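Local coordinates for protein NADH dehydrogenase, putative (Plasmodium falciparum, PDB 5JWC) that probably oxidises NADH and passes the electrons through its bound FAD to ubiquinone, as a type II NADH dehydrogenase and a target of quinolone inhibitors, at residues A208-I211 against N212-K216; R165-F168 against L169-E173; G399-T402 against P403-H407; E353-N356 against E357-I361; F41-L44 against L45-F49. All coordinates share one frame; numbering follows the deposited sequence.

In the fold
Along the chain the order is interaction 5, 2, 1, 4, 3, and the five contacts fall into two touching pairs and one apart. Interactions 1 and 2, on helices 198-218 and 158-174, have centres 13 Å apart and pack through Ile211 and Phe210 on Phe168; each also meets a different inhibitor molecule. Interactions 3 and 4 lie within the helical insertion, centres 12 Å apart, on the far side of the chain's centre and about 63 to 65 Å, centre to centre, from the first pair. Interaction 5 sits on helix 38-46 of the FAD-binding beta-alpha-beta unit, its centre about 37 to 45 Å from those of the others. These two inhibitor molecules thus bind on the paired helices, far from the insertion.

Interaction 1 of 5, residues A208-I211 against N212-K216; sequences ADFI and NKEVK. With 4W0 (5-fluoro-3-methyl-2-{4-[4-(trifluoromethoxy)benzyl]phenyl}quinolin-4(1H)-one), chain M.
A pi-type turn widens helix 198-218 at residues 212-215, and Phe210 and Val215, five positions apart, meet there. Val215 N donates to Phe210 O at 3.1 Å, nearly straight at 171°, in place of the usual i to i+4 bond. Lys213 N reaches the same oxygen from the opposite face of its carbonyl plane, so two amides grip Phe210 O. The wider turn accompanies a CH-pi contact: Val215 CG2 stands 3.9 Å from the centroid of the Phe210 ring, almost on the ring normal. Phe210 CG is anti to the backbone N (chi1 -168°), which lays the ring beside the next turn. At the ring's edge Glu214 OE1 comes to 3.5 Å from Phe210 CD1, while its carboxylate pairs with Arg517. The outer side of the turn receives an inhibitor molecule: Lys213 CD lies 3.4 Å from the bridging C16 of 4W0, and Asn212 CB is 3.5 Å from its C19. Asp209 also touches the inhibitor's central phenyl ring, with its carboxylate held by Tyr463 OH and Asn466 N. On the inner side Phe210, Ile211 and Val215 pack against helix 158-174, and Ala208 and Ile211 rest on strand 227-232.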
# COMPACT_ATOMS: atom_id res chain seq x y z
N ALA A 208 -20.15 -2.23 -6.69
CA ALA A 208 -21.52 -2.49 -6.26
C ALA A 208 -21.52 -3.37 -5.02
O ALA A 208 -22.28 -3.11 -4.08
CB ALA A 208 -22.35 -3.14 -7.39
N ASP A 209 -20.68 -4.40 -5.01
CA ASP A 209 -20.57 -5.28 -3.84
C ASP A 209 -20.05 -4.51 -2.61
O ASP A 209 -20.61 -4.61 -1.52
CB ASP A 209 -19.64 -6.45 -4.10
CG ASP A 209 -20.21 -7.47 -5.10
OD1 ASP A 209 -21.41 -7.39 -5.47
OD2 ASP A 209 -19.43 -8.35 -5.51
N PHE A 210 -18.96 -3.77 -2.81
CA PHE A 210 -18.37 -2.96 -1.74
C PHE A 210 -19.43 -2.01 -1.13
O PHE A 210 -19.64 -1.98 0.09
CB PHE A 210 -17.17 -2.18 -2.31
CG PHE A 210 -16.31 -1.52 -1.27
CD1 PHE A 210 -16.28 -1.98 0.03
CD2 PHE A 210 -15.51 -0.44 -1.61
CE1 PHE A 210 -15.47 -1.37 0.99
CE2 PHE A 210 -14.70 0.17 -0.65
CZ PHE A 210 -14.69 -0.30 0.66
N ILE A 211 -20.11 -1.27 -2.00
CA ILE A 211 -21.18 -0.34 -1.60
C ILE A 211 -22.31 -1.03 -0.83
O ILE A 211 -22.76 -0.54 0.23
CB ILE A 211 -21.72 0.39 -2.85
CG1 ILE A 211 -20.63 1.34 -3.38
CG2 ILE A 211 -22.98 1.19 -2.54
CD1 ILE A 211 -20.85 1.83 -4.80
N ASN A 212 -22.75 -2.18 -1.33
CA ASN A 212 -23.83 -2.93 -0.70
C ASN A 212 -23.44 -3.64 0.58
O ASN A 212 -24.30 -4.06 1.33
CB ASN A 212 -24.40 -3.96 -1.67
CG ASN A 212 -25.39 -3.34 -2.62
OD1 ASN A 212 -26.13 -2.43 -2.25
ND2 ASN A 212 -25.42 -3.82 -3.86
N LYS A 213 -22.14 -3.82 0.82
CA LYS A 213 -21.74 -4.53 2.03
C LYS A 213 -21.05 -3.62 3.05
O LYS A 213 -21.69 -3.06 3.92
CB LYS A 213 -20.85 -5.71 1.70
CG LYS A 213 -20.66 -6.67 2.88
CD LYS A 213 -19.75 -7.82 2.53
CE LYS A 213 -19.83 -8.92 3.59
NZ LYS A 213 -18.97 -10.08 3.22
N GLU A 214 -19.73 -3.47 2.93
CA GLU A 214 -18.97 -2.74 3.94
C GLU A 214 -19.36 -1.26 4.01
O GLU A 214 -19.45 -0.70 5.09
CB GLU A 214 -17.46 -2.87 3.68
CG GLU A 214 -16.91 -4.29 3.92
CD GLU A 214 -16.99 -5.18 2.68
OE1 GLU A 214 -17.60 -4.77 1.66
OE2 GLU A 214 -16.43 -6.31 2.74
N VAL A 215 -19.60 -0.64 2.86
CA VAL A 215 -19.93 0.77 2.83
C VAL A 215 -21.30 1.01 3.47
O VAL A 215 -21.47 1.93 4.28
CB VAL A 215 -19.91 1.33 1.39
CG1 VAL A 215 -20.42 2.77 1.37
CG2 VAL A 215 -18.49 1.28 0.83
N LYS A 216 -22.26 0.15 3.13
CA LYS A 216 -23.60 0.25 3.70
C LYS A 216 -23.53 0.16 5.23
O LYS A 216 -24.23 0.87 5.94
CB LYS A 216 -24.51 -0.84 3.13
CG LYS A 216 -26.00 -0.68 3.51
CD LYS A 216 -26.84 -1.86 3.02
CE LYS A 216 -28.32 -1.47 2.91
NZ LYS A 216 -29.18 -2.65 2.60
C1 4W0 M . -14.41 -11.82 -7.34
C2 4W0 M . -15.26 -11.13 -6.46
C3 4W0 M . -16.04 -11.83 -5.53
C4 4W0 M . -15.98 -13.24 -5.46
C5 4W0 M . -15.13 -13.93 -6.33
C6 4W0 M . -14.35 -13.23 -7.27
O1 4W0 M . -26.60 -7.32 -1.26
C7 4W0 M . -16.82 -13.98 -4.45
C8 4W0 M . -17.70 -13.25 -3.56
C9 4W0 M . -17.75 -11.77 -3.65
C10 4W0 M . -18.65 -10.89 -2.81
C11 4W0 M . -20.04 -11.01 -2.90
C12 4W0 M . -20.88 -10.18 -2.17
C13 4W0 M . -20.30 -9.21 -1.38
C14 4W0 M . -18.94 -9.07 -1.30
C15 4W0 M . -18.10 -9.89 -2.03
O2 4W0 M . -16.76 -15.19 -4.38
N 4W0 M . -16.94 -11.08 -4.62
C16 4W0 M . -21.05 -8.24 -0.53
C17 4W0 M . -22.52 -8.01 -0.77
C18 4W0 M . -22.99 -7.64 -2.02
C19 4W0 M . -24.35 -7.42 -2.19
C20 4W0 M . -25.22 -7.54 -1.10
C21 4W0 M . -24.74 -7.90 0.15
C22 4W0 M . -23.39 -8.12 0.32
C23 4W0 M . -18.53 -14.02 -2.56
F1 4W0 M . -15.07 -15.26 -6.27
C24 4W0 M . -27.35 -8.44 -1.69
F2 4W0 M . -26.95 -8.75 -2.93
F3 4W0 M . -28.65 -8.11 -1.72
F4 4W0 M . -27.14 -9.46 -0.85

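Interaction 2 of 5, residues R165-F168 against L169-E173; sequences RKKF and LDILE. With 4W0 (5-fluoro-3-methyl-2-{4-[4-(trifluoromethoxy)benzyl]phenyl}quinolin-4(1H)-one), chain L.
Arg165 and Leu169, one turn apart on helix 158-174, make the contact that bears on the inhibitor. By van der Waals contact, Leu169 CD1 sits over the centre of the Arg165 guanidinium, 3.6 Å from Arg165 CZ, and C2 of a 4W0 molecule lies over the opposite face, offset toward the rim. The planar group is thus sandwiched between an aliphatic methyl and the quinolone. Arg165 CG is anti to the backbone N (chi1 -180°) and the chain stays extended to NE, which carries Arg165 CD to 3.5 Å from 4W0 C2; Arg165 NH2 is in turn hydrogen-bonded to the carbonyls of Pro518 and Ile520. The charged contact is a salt bridge, Lys166 NZ to Asp170 OD2 at 3.2 Å; its hydrogen bonds to OD2 and OD1 are both weak. In the apolar pair Leu172 CD1 approaches Phe168 CE2 at 3.8 Å. The aliphatic part of Lys167 brings CE to 3.9 Å from Ile171 CD1. Regular i to i+4 backbone bonds, such as Leu169 N to Arg165 O at 3.0 Å, run beneath. Phe168, Leu169 and Leu172 pack on helix 198-218, and Lys167, Phe168 and Ile171 lie against strand 292-295.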
# COMPACT_ATOMS: atom_id res chain seq x y z
N ARG A 165 -9.53 3.36 -5.84
CA ARG A 165 -9.97 2.96 -4.51
C ARG A 165 -9.85 4.12 -3.52
O ARG A 165 -10.79 4.41 -2.77
CB ARG A 165 -9.15 1.78 -4.01
CG ARG A 165 -9.56 1.29 -2.62
CD ARG A 165 -8.70 0.12 -2.15
NE ARG A 165 -8.94 -0.17 -0.74
CZ ARG A 165 -8.31 0.42 0.27
NH1 ARG A 165 -7.37 1.34 0.02
NH2 ARG A 165 -8.62 0.09 1.53
N LYS A 166 -8.69 4.78 -3.50
CA LYS A 166 -8.48 5.88 -2.56
C LYS A 166 -9.46 7.05 -2.81
O LYS A 166 -9.99 7.64 -1.86
CB LYS A 166 -7.03 6.37 -2.61
CG LYS A 166 -6.80 7.64 -1.76
CD LYS A 166 -5.33 7.97 -1.60
CE LYS A 166 -5.12 9.25 -0.75
NZ LYS A 166 -6.15 9.45 0.31
N LYS A 167 -9.70 7.39 -4.08
CA LYS A 167 -10.61 8.48 -4.41
C LYS A 167 -12.01 8.17 -3.90
O LYS A 167 -12.65 9.01 -3.28
CB LYS A 167 -10.64 8.76 -5.91
CG LYS A 167 -11.69 9.84 -6.32
CD LYS A 167 -11.31 11.22 -5.79
CE LYS A 167 -12.22 12.30 -6.39
NZ LYS A 167 -11.84 13.64 -5.89
N PHE A 168 -12.49 6.96 -4.15
CA PHE A 168 -13.80 6.57 -3.68
C PHE A 168 -13.89 6.67 -2.14
O PHE A 168 -14.86 7.17 -1.60
CB PHE A 168 -14.14 5.16 -4.14
CG PHE A 168 -15.49 4.70 -3.68
CD1 PHE A 168 -16.64 5.29 -4.19
CD2 PHE A 168 -15.61 3.69 -2.73
CE1 PHE A 168 -17.90 4.89 -3.76
CE2 PHE A 168 -16.88 3.28 -2.31
CZ PHE A 168 -18.01 3.88 -2.83
N LEU A 169 -12.85 6.21 -1.45
CA LEU A 169 -12.83 6.29 0.00
C LEU A 169 -12.80 7.74 0.47
O LEU A 169 -13.45 8.07 1.46
CB LEU A 169 -11.63 5.50 0.57
CG LEU A 169 -11.73 3.99 0.28
CD1 LEU A 169 -10.52 3.20 0.79
CD2 LEU A 169 -13.04 3.40 0.85
N ASP A 170 -12.05 8.60 -0.22
CA ASP A 170 -11.98 10.02 0.14
C ASP A 170 -13.36 10.67 0.03
O ASP A 170 -13.72 11.54 0.83
CB ASP A 170 -11.01 10.79 -0.77
CG ASP A 170 -9.55 10.52 -0.47
OD1 ASP A 170 -8.72 10.77 -1.37
OD2 ASP A 170 -9.23 10.05 0.65
N ILE A 171 -14.11 10.30 -1.01
CA ILE A 171 -15.41 10.92 -1.26
C ILE A 171 -16.39 10.53 -0.17
O ILE A 171 -17.18 11.36 0.27
CB ILE A 171 -16.00 10.51 -2.65
CG1 ILE A 171 -15.19 11.13 -3.78
CG2 ILE A 171 -17.46 10.99 -2.77
CD1 ILE A 171 -15.45 10.46 -5.15
N LEU A 172 -16.33 9.28 0.27
CA LEU A 172 -17.21 8.82 1.35
C LEU A 172 -17.00 9.65 2.62
O LEU A 172 -17.97 10.03 3.29
CB LEU A 172 -16.98 7.35 1.67
CG LEU A 172 -17.26 6.30 0.60
CD1 LEU A 172 -16.86 4.92 1.16
CD2 LEU A 172 -18.75 6.35 0.22
N GLU A 173 -15.74 9.91 2.96
CA GLU A 173 -15.45 10.70 4.17
C GLU A 173 -15.91 12.15 3.98
O GLU A 173 -16.51 12.73 4.88
CB GLU A 173 -13.97 10.64 4.53
CG GLU A 173 -13.56 9.33 5.23
CD GLU A 173 -14.29 9.06 6.55
OE1 GLU A 173 -14.36 7.87 6.97
OE2 GLU A 173 -14.81 10.01 7.19
C1 4W0 L . -6.58 -2.92 -2.09
C2 4W0 L . -5.84 -1.86 -1.55
C3 4W0 L . -5.36 -1.97 -0.23
C4 4W0 L . -5.58 -3.13 0.55
C5 4W0 L . -6.31 -4.18 -0.01
C6 4W0 L . -6.80 -4.08 -1.32
O1 4W0 L . -1.43 8.62 4.37
C7 4W0 L . -5.05 -3.24 1.95
C8 4W0 L . -4.29 -2.13 2.50
C9 4W0 L . -4.09 -0.93 1.66
C10 4W0 L . -3.27 0.25 2.05
C11 4W0 L . -1.94 -0.07 2.30
C12 4W0 L . -1.05 0.91 2.66
C13 4W0 L . -1.50 2.21 2.71
C14 4W0 L . -2.81 2.55 2.41
C15 4W0 L . -3.71 1.55 2.07
O2 4W0 L . -5.24 -4.22 2.64
N 4W0 L . -4.59 -0.86 0.32
C16 4W0 L . -0.43 3.19 3.06
C17 4W0 L . -0.75 4.61 3.43
C18 4W0 L . -1.53 4.91 4.53
C19 4W0 L . -1.76 6.24 4.85
C20 4W0 L . -1.20 7.25 4.07
C21 4W0 L . -0.41 6.93 2.97
C22 4W0 L . -0.18 5.60 2.65
C23 4W0 L . -3.75 -2.26 3.92
F1 4W0 L . -6.53 -5.27 0.71
C24 4W0 L . -2.74 9.16 4.23
F2 4W0 L . -3.34 8.59 3.18
F3 4W0 L . -2.71 10.51 4.08
F4 4W0 L . -3.43 8.93 5.35

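Interaction 3 of 5, residues G399-T402 against P403-H407; sequences GEMT and PQQFH
Thr402 and Gln405 form a capping box at the start of helix 403-416, with Thr402 as the N-cap residue. In the first shell the two residues exchange bonds: Gln405 N donates to Thr402 OG1 at 3.3 Å, and Thr402 N donates to Gln405 OE1 at 2.9 Å with an N-H...O angle of 164°. The second bond is straight at the hydrogen, yet Thr402 N stands 44° out of the amide plane of Gln405, so it approaches from above and not along a lone pair. The backbone adds Phe406 N, which gives a 2.8 Å bond to Thr402 O, the first i to i+4 bond of the helix.

Two torsions place the partners. Thr402 OG1 lies between its own backbone N and carbonyl carbon (chi1 67°), turned toward the first turn of the helix. Gln405 CG is anti to its carbonyl carbon and the chain beyond runs extended, carrying the amide back to the N-terminal side. On the way Gln405 CG passes 3.2 Å from Thr402 OG1. Pro403 follows the cap as the first helical residue; its ring nitrogen has no hydrogen to donate, which suits a position where no earlier turn offers an acceptor.

Further out, Met401 packs beside the box from the preceding loop. Its CB lies 3.8 Å from Gln405 CB, and its backbone bonds to Leu367. Phe406 reaches helix 355-361, where it touches Ile358 and Ile359. On the buried side the bent end of the methionine closes the contact: Met401 CE meets Phe406 CD1 at 3.8 Å, in the plane of the ring at its edge.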
# COMPACT_ATOMS: atom_id res chain seq x y z
N GLY A 399 -15.56 -26.81 -54.50
CA GLY A 399 -15.37 -27.94 -55.39
C GLY A 399 -14.04 -27.85 -56.10
O GLY A 399 -13.14 -27.11 -55.68
N GLU A 400 -13.90 -28.58 -57.20
CA GLU A 400 -12.65 -28.59 -57.94
C GLU A 400 -12.39 -27.22 -58.55
O GLU A 400 -13.26 -26.62 -59.15
CB GLU A 400 -12.69 -29.67 -59.03
CG GLU A 400 -11.40 -29.79 -59.82
CD GLU A 400 -11.43 -30.92 -60.85
OE1 GLU A 400 -12.40 -31.72 -60.83
OE2 GLU A 400 -10.49 -31.01 -61.67
N MET A 401 -11.17 -26.72 -58.38
CA MET A 401 -10.82 -25.39 -58.83
C MET A 401 -9.72 -25.44 -59.88
O MET A 401 -8.88 -26.34 -59.85
CB MET A 401 -10.35 -24.53 -57.66
CG MET A 401 -11.44 -23.96 -56.77
SD MET A 401 -10.73 -23.36 -55.22
CE MET A 401 -10.52 -24.91 -54.34
N THR A 402 -9.72 -24.48 -60.79
CA THR A 402 -8.56 -24.26 -61.65
C THR A 402 -7.45 -23.65 -60.79
O THR A 402 -7.73 -23.14 -59.70
CB THR A 402 -8.87 -23.33 -62.83
OG1 THR A 402 -9.12 -22.02 -62.33
CG2 THR A 402 -10.07 -23.83 -63.61
N PRO A 403 -6.19 -23.72 -61.25
CA PRO A 403 -5.11 -23.08 -60.49
C PRO A 403 -5.38 -21.61 -60.14
O PRO A 403 -5.16 -21.23 -58.99
CB PRO A 403 -3.91 -23.21 -61.44
CG PRO A 403 -4.14 -24.54 -62.09
CD PRO A 403 -5.66 -24.64 -62.28
N GLN A 404 -5.87 -20.81 -61.09
CA GLN A 404 -6.19 -19.41 -60.80
C GLN A 404 -7.28 -19.27 -59.71
O GLN A 404 -7.22 -18.38 -58.86
CB GLN A 404 -6.63 -18.70 -62.07
CG GLN A 404 -6.97 -17.23 -61.87
CD GLN A 404 -5.77 -16.42 -61.42
OE1 GLN A 404 -4.71 -16.46 -62.06
NE2 GLN A 404 -5.91 -15.68 -60.32
N GLN A 405 -8.27 -20.15 -59.76
CA GLN A 405 -9.36 -20.13 -58.79
C GLN A 405 -8.82 -20.51 -57.41
O GLN A 405 -9.24 -19.97 -56.40
CB GLN A 405 -10.48 -21.08 -59.21
CG GLN A 405 -11.25 -20.63 -60.45
CD GLN A 405 -12.23 -21.68 -60.95
OE1 GLN A 405 -12.17 -22.86 -60.55
NE2 GLN A 405 -13.14 -21.26 -61.80
N PHE A 406 -7.89 -21.46 -57.41
CA PHE A 406 -7.25 -21.91 -56.18
C PHE A 406 -6.45 -20.76 -55.57
O PHE A 406 -6.51 -20.51 -54.36
CB PHE A 406 -6.35 -23.11 -56.44
CG PHE A 406 -5.85 -23.76 -55.19
CD1 PHE A 406 -6.73 -24.38 -54.32
CD2 PHE A 406 -4.50 -23.75 -54.88
CE1 PHE A 406 -6.29 -24.97 -53.16
CE2 PHE A 406 -4.05 -24.35 -53.72
CZ PHE A 406 -4.94 -24.96 -52.86
N HIS A 407 -5.71 -20.07 -56.43
CA HIS A 407 -4.98 -18.87 -56.05
C HIS A 407 -5.92 -17.87 -55.37
O HIS A 407 -5.61 -17.35 -54.29
CB HIS A 407 -4.33 -18.26 -57.29
CG HIS A 407 -3.76 -16.89 -57.08
ND1 HIS A 407 -2.44 -16.69 -56.71
CD2 HIS A 407 -4.32 -15.66 -57.16
CE1 HIS A 407 -2.22 -15.39 -56.60
NE2 HIS A 407 -3.34 -14.75 -56.87

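Interaction 4 of 5, residues E353-N356 against E357-I361; sequences EHTN and EIIKI
His354 and Glu357 lie side by side on the outer face of the first turn of helix 355-361, with His354 in the N-cap position, while Thr355 and Ile359 make the packed side. On that packed side Thr355 CG2 meets Ile359 CD1 at 3.8 Å, the two side chains running at a slant to one another. Ile359 CG1 is anti to its carbonyl carbon (chi1 -73°), which turns CD1 back along the helix toward the threonine. Both residues touch Phe406 of helix 403-416, and Ile358, buried, packs there too and against Leu379 of helix 376-380. Beneath them the backbone is regular: Ile359 N bonds to Thr355 O at 2.9 Å and Ile358 N to His354 O at 3.1 Å. Thr355 OG1 has polar partners outside this turn, His352 O and His407 ND1.

The solvent side is looser. Asn356, Glu357 and Lys360 are exposed, and they are joined across the turn chiefly through the backbone, with Lys360 N bonded to Asn356 O at 3.1 Å and the aliphatic Lys360 CG resting 3.2 Å from that same oxygen. Glu357 turns its carboxylate to the edge of the imidazole, where Glu357 OE2 comes to 3.3 Å from the carbon His354 CD2, with the two planes 73° apart.

Chemically this is a carbon edge facing an oxygen and not a salt bridge: Glu357 OE2 is 4.4 Å from His354 NE2, and His354 ND1 is hydrogen-bonded to Leu350 O. That bond probably helps to hold the ring's rotation, and the nearby carboxylate would probably favour a protonated imidazole, although the charge cannot be seen.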
# COMPACT_ATOMS: atom_id res chain seq x y z
N GLU A 353 1.02 -16.23 -52.41
CA GLU A 353 2.34 -16.04 -53.00
C GLU A 353 3.10 -17.35 -53.10
O GLU A 353 4.23 -17.37 -53.56
CB GLU A 353 3.17 -15.04 -52.21
CG GLU A 353 2.66 -13.62 -52.30
CD GLU A 353 3.51 -12.64 -51.52
OE1 GLU A 353 4.34 -13.09 -50.68
OE2 GLU A 353 3.36 -11.42 -51.75
N HIS A 354 2.46 -18.45 -52.69
CA HIS A 354 3.08 -19.77 -52.79
C HIS A 354 2.12 -20.80 -53.38
O HIS A 354 2.17 -21.98 -53.05
CB HIS A 354 3.58 -20.22 -51.41
CG HIS A 354 4.63 -19.32 -50.82
ND1 HIS A 354 4.33 -18.11 -50.24
CD2 HIS A 354 5.98 -19.43 -50.79
CE1 HIS A 354 5.44 -17.52 -49.84
NE2 HIS A 354 6.46 -18.29 -50.17
N THR A 355 1.24 -20.32 -54.26
CA THR A 355 0.19 -21.15 -54.83
C THR A 355 0.72 -22.45 -55.46
O THR A 355 0.29 -23.55 -55.10
CB THR A 355 -0.61 -20.36 -55.89
OG1 THR A 355 -0.96 -19.07 -55.35
CG2 THR A 355 -1.88 -21.11 -56.29
N ASN A 356 1.68 -22.33 -56.38
CA ASN A 356 2.22 -23.51 -57.05
C ASN A 356 2.84 -24.52 -56.12
O ASN A 356 2.68 -25.73 -56.30
CB ASN A 356 3.23 -23.10 -58.11
CG ASN A 356 2.61 -22.23 -59.18
OD1 ASN A 356 1.47 -22.47 -59.61
ND2 ASN A 356 3.34 -21.22 -59.63
N GLU A 357 3.56 -24.03 -55.11
CA GLU A 357 4.15 -24.93 -54.13
C GLU A 357 3.09 -25.72 -53.39
O GLU A 357 3.23 -26.92 -53.15
CB GLU A 357 5.00 -24.15 -53.13
CG GLU A 357 6.21 -23.51 -53.77
CD GLU A 357 6.90 -22.54 -52.84
OE1 GLU A 357 7.28 -22.96 -51.72
OE2 GLU A 357 7.06 -21.37 -53.23
N ILE A 358 2.01 -25.04 -53.02
CA ILE A 358 0.93 -25.69 -52.29
C ILE A 358 0.22 -26.70 -53.18
O ILE A 358 -0.12 -27.80 -52.74
CB ILE A 358 -0.05 -24.65 -51.72
CG1 ILE A 358 0.64 -23.87 -50.61
CG2 ILE A 358 -1.29 -25.33 -51.16
CD1 ILE A 358 -0.08 -22.63 -50.20
N ILE A 359 -0.02 -26.33 -54.43
CA ILE A 359 -0.64 -27.26 -55.38
C ILE A 359 0.14 -28.58 -55.46
O ILE A 359 -0.45 -29.66 -55.36
CB ILE A 359 -0.75 -26.63 -56.78
CG1 ILE A 359 -1.85 -25.57 -56.77
CG2 ILE A 359 -1.07 -27.68 -57.83
CD1 ILE A 359 -1.78 -24.57 -57.90
N LYS A 360 1.46 -28.50 -55.63
CA LYS A 360 2.31 -29.69 -55.65
C LYS A 360 2.16 -30.53 -54.38
O LYS A 360 2.08 -31.75 -54.45
CB LYS A 360 3.77 -29.30 -55.86
CG LYS A 360 4.02 -28.53 -57.15
CD LYS A 360 5.50 -28.34 -57.44
CE LYS A 360 5.72 -27.19 -58.43
NZ LYS A 360 7.17 -26.93 -58.66
N ILE A 361 2.13 -29.86 -53.23
CA ILE A 361 1.97 -30.54 -51.94
C ILE A 361 0.66 -31.35 -51.86
O ILE A 361 0.62 -32.43 -51.27
CB ILE A 361 2.02 -29.51 -50.78
CG1 ILE A 361 3.42 -28.91 -50.67
CG2 ILE A 361 1.62 -30.15 -49.46
CD1 ILE A 361 3.52 -27.80 -49.64

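Interaction 5 of 5, residues F41-L44 against L45-F49; sequences FNFL and LNIDF
Leu45 lies across the ring of Phe41, one turn earlier on helix 38-46. From its CB, which rests 3.7 Å from Phe41 O, the chain turns to CG, anti to the carbonyl carbon (chi1 -72°). Leu45 CG stands over the ring centre, 4.2 Å from the Phe41 centroid and 12° off the normal, a CH-pi contact. The two methyls spread over the same face: Leu45 CD2 meets Phe41 CZ at 3.7 Å, and Leu45 CD1 meets Phe41 CE2 at 3.8 Å.

As the helix ends, Phe43 O accepts two bonds, from Ile47 N at 2.9 Å and, from above its carbonyl plane, from Asn46 N at 3.1 Å. Ile47 CG1 packs on Phe43 CE2, and past the end Leu44 CD1 touches the edge of Phe49 at CZ, 3.7 Å away. Leu44, Ile47 and Phe49 bear on strand 53-57, while Phe43 and Ile47 bear on strand 30-34. Lys92 NZ donates to the carbonyl oxygens of Leu44 and Ile47 and makes a cation-pi contact with Phe49. Strand, helix and strand here make the beta-alpha-beta unit of a Rossmann-type fold, whose glycine-rich turn, running into the start of the helix, presents backbone amides to FAD.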
# COMPACT_ATOMS: atom_id res chain seq x y z
N PHE A 41 7.63 -10.96 -18.94
CA PHE A 41 7.83 -11.78 -17.75
C PHE A 41 7.69 -13.27 -18.06
O PHE A 41 8.50 -14.08 -17.59
CB PHE A 41 6.83 -11.37 -16.64
CG PHE A 41 7.04 -12.07 -15.31
CD1 PHE A 41 8.26 -12.05 -14.67
CD2 PHE A 41 6.00 -12.76 -14.71
CE1 PHE A 41 8.45 -12.70 -13.44
CE2 PHE A 41 6.17 -13.41 -13.47
CZ PHE A 41 7.40 -13.37 -12.84
N ASN A 42 6.69 -13.67 -18.83
CA ASN A 42 6.60 -15.11 -19.10
C ASN A 42 7.74 -15.58 -20.01
O ASN A 42 8.15 -16.73 -19.93
CB ASN A 42 5.24 -15.48 -19.68
CG ASN A 42 4.16 -15.50 -18.61
OD1 ASN A 42 4.07 -16.43 -17.83
ND2 ASN A 42 3.39 -14.44 -18.54
N PHE A 43 8.27 -14.71 -20.84
CA PHE A 43 9.44 -15.09 -21.62
C PHE A 43 10.61 -15.37 -20.66
O PHE A 43 11.32 -16.38 -20.78
CB PHE A 43 9.81 -13.98 -22.61
CG PHE A 43 10.91 -14.36 -23.58
CD1 PHE A 43 10.61 -14.79 -24.86
CD2 PHE A 43 12.25 -14.26 -23.20
CE1 PHE A 43 11.63 -15.12 -25.79
CE2 PHE A 43 13.28 -14.59 -24.10
CZ PHE A 43 12.96 -15.03 -25.39
N LEU A 44 10.80 -14.46 -19.70
CA LEU A 44 11.82 -14.60 -18.68
C LEU A 44 11.65 -15.89 -17.88
O LEU A 44 12.62 -16.58 -17.58
CB LEU A 44 11.78 -13.38 -17.72
CG LEU A 44 12.89 -13.29 -16.66
CD1 LEU A 44 14.18 -12.77 -17.31
CD2 LEU A 44 12.47 -12.42 -15.45
N LEU A 45 10.41 -16.23 -17.53
CA LEU A 45 10.18 -17.42 -16.75
C LEU A 45 10.64 -18.68 -17.47
O LEU A 45 10.95 -19.66 -16.81
CB LEU A 45 8.70 -17.58 -16.36
CG LEU A 45 8.18 -16.60 -15.30
CD1 LEU A 45 6.69 -16.85 -14.98
CD2 LEU A 45 9.05 -16.50 -14.04
N ASN A 46 10.67 -18.67 -18.80
CA ASN A 46 10.95 -19.90 -19.55
C ASN A 46 12.28 -19.95 -20.33
O ASN A 46 12.70 -21.03 -20.74
CB ASN A 46 9.79 -20.18 -20.53
CG ASN A 46 9.87 -21.56 -21.16
OD1 ASN A 46 9.91 -22.57 -20.46
ND2 ASN A 46 9.85 -21.60 -22.50
N ILE A 47 12.92 -18.81 -20.54
CA ILE A 47 14.13 -18.76 -21.34
C ILE A 47 15.29 -19.41 -20.56
O ILE A 47 15.41 -19.22 -19.35
CB ILE A 47 14.47 -17.32 -21.75
CG1 ILE A 47 15.59 -17.29 -22.79
CG2 ILE A 47 14.77 -16.44 -20.51
CD1 ILE A 47 15.23 -18.04 -24.09
N ASP A 48 16.09 -20.22 -21.25
CA ASP A 48 17.19 -20.92 -20.59
C ASP A 48 18.36 -19.97 -20.29
O ASP A 48 19.06 -19.52 -21.20
CB ASP A 48 17.68 -22.08 -21.47
CG ASP A 48 18.53 -23.08 -20.70
OD1 ASP A 48 19.28 -22.67 -19.80
OD2 ASP A 48 18.44 -24.29 -21.01
N PHE A 49 18.57 -19.68 -19.01
CA PHE A 49 19.64 -18.78 -18.60
C PHE A 49 21.03 -19.39 -18.83
O PHE A 49 22.02 -18.67 -18.88
CB PHE A 49 19.49 -18.39 -17.13
CG PHE A 49 18.33 -17.47 -16.86
CD1 PHE A 49 17.85 -16.62 -17.84
CD2 PHE A 49 17.72 -17.45 -15.61
CE1 PHE A 49 16.76 -15.78 -17.58
CE2 PHE A 49 16.65 -16.61 -15.35
CZ PHE A 49 16.17 -15.78 -16.33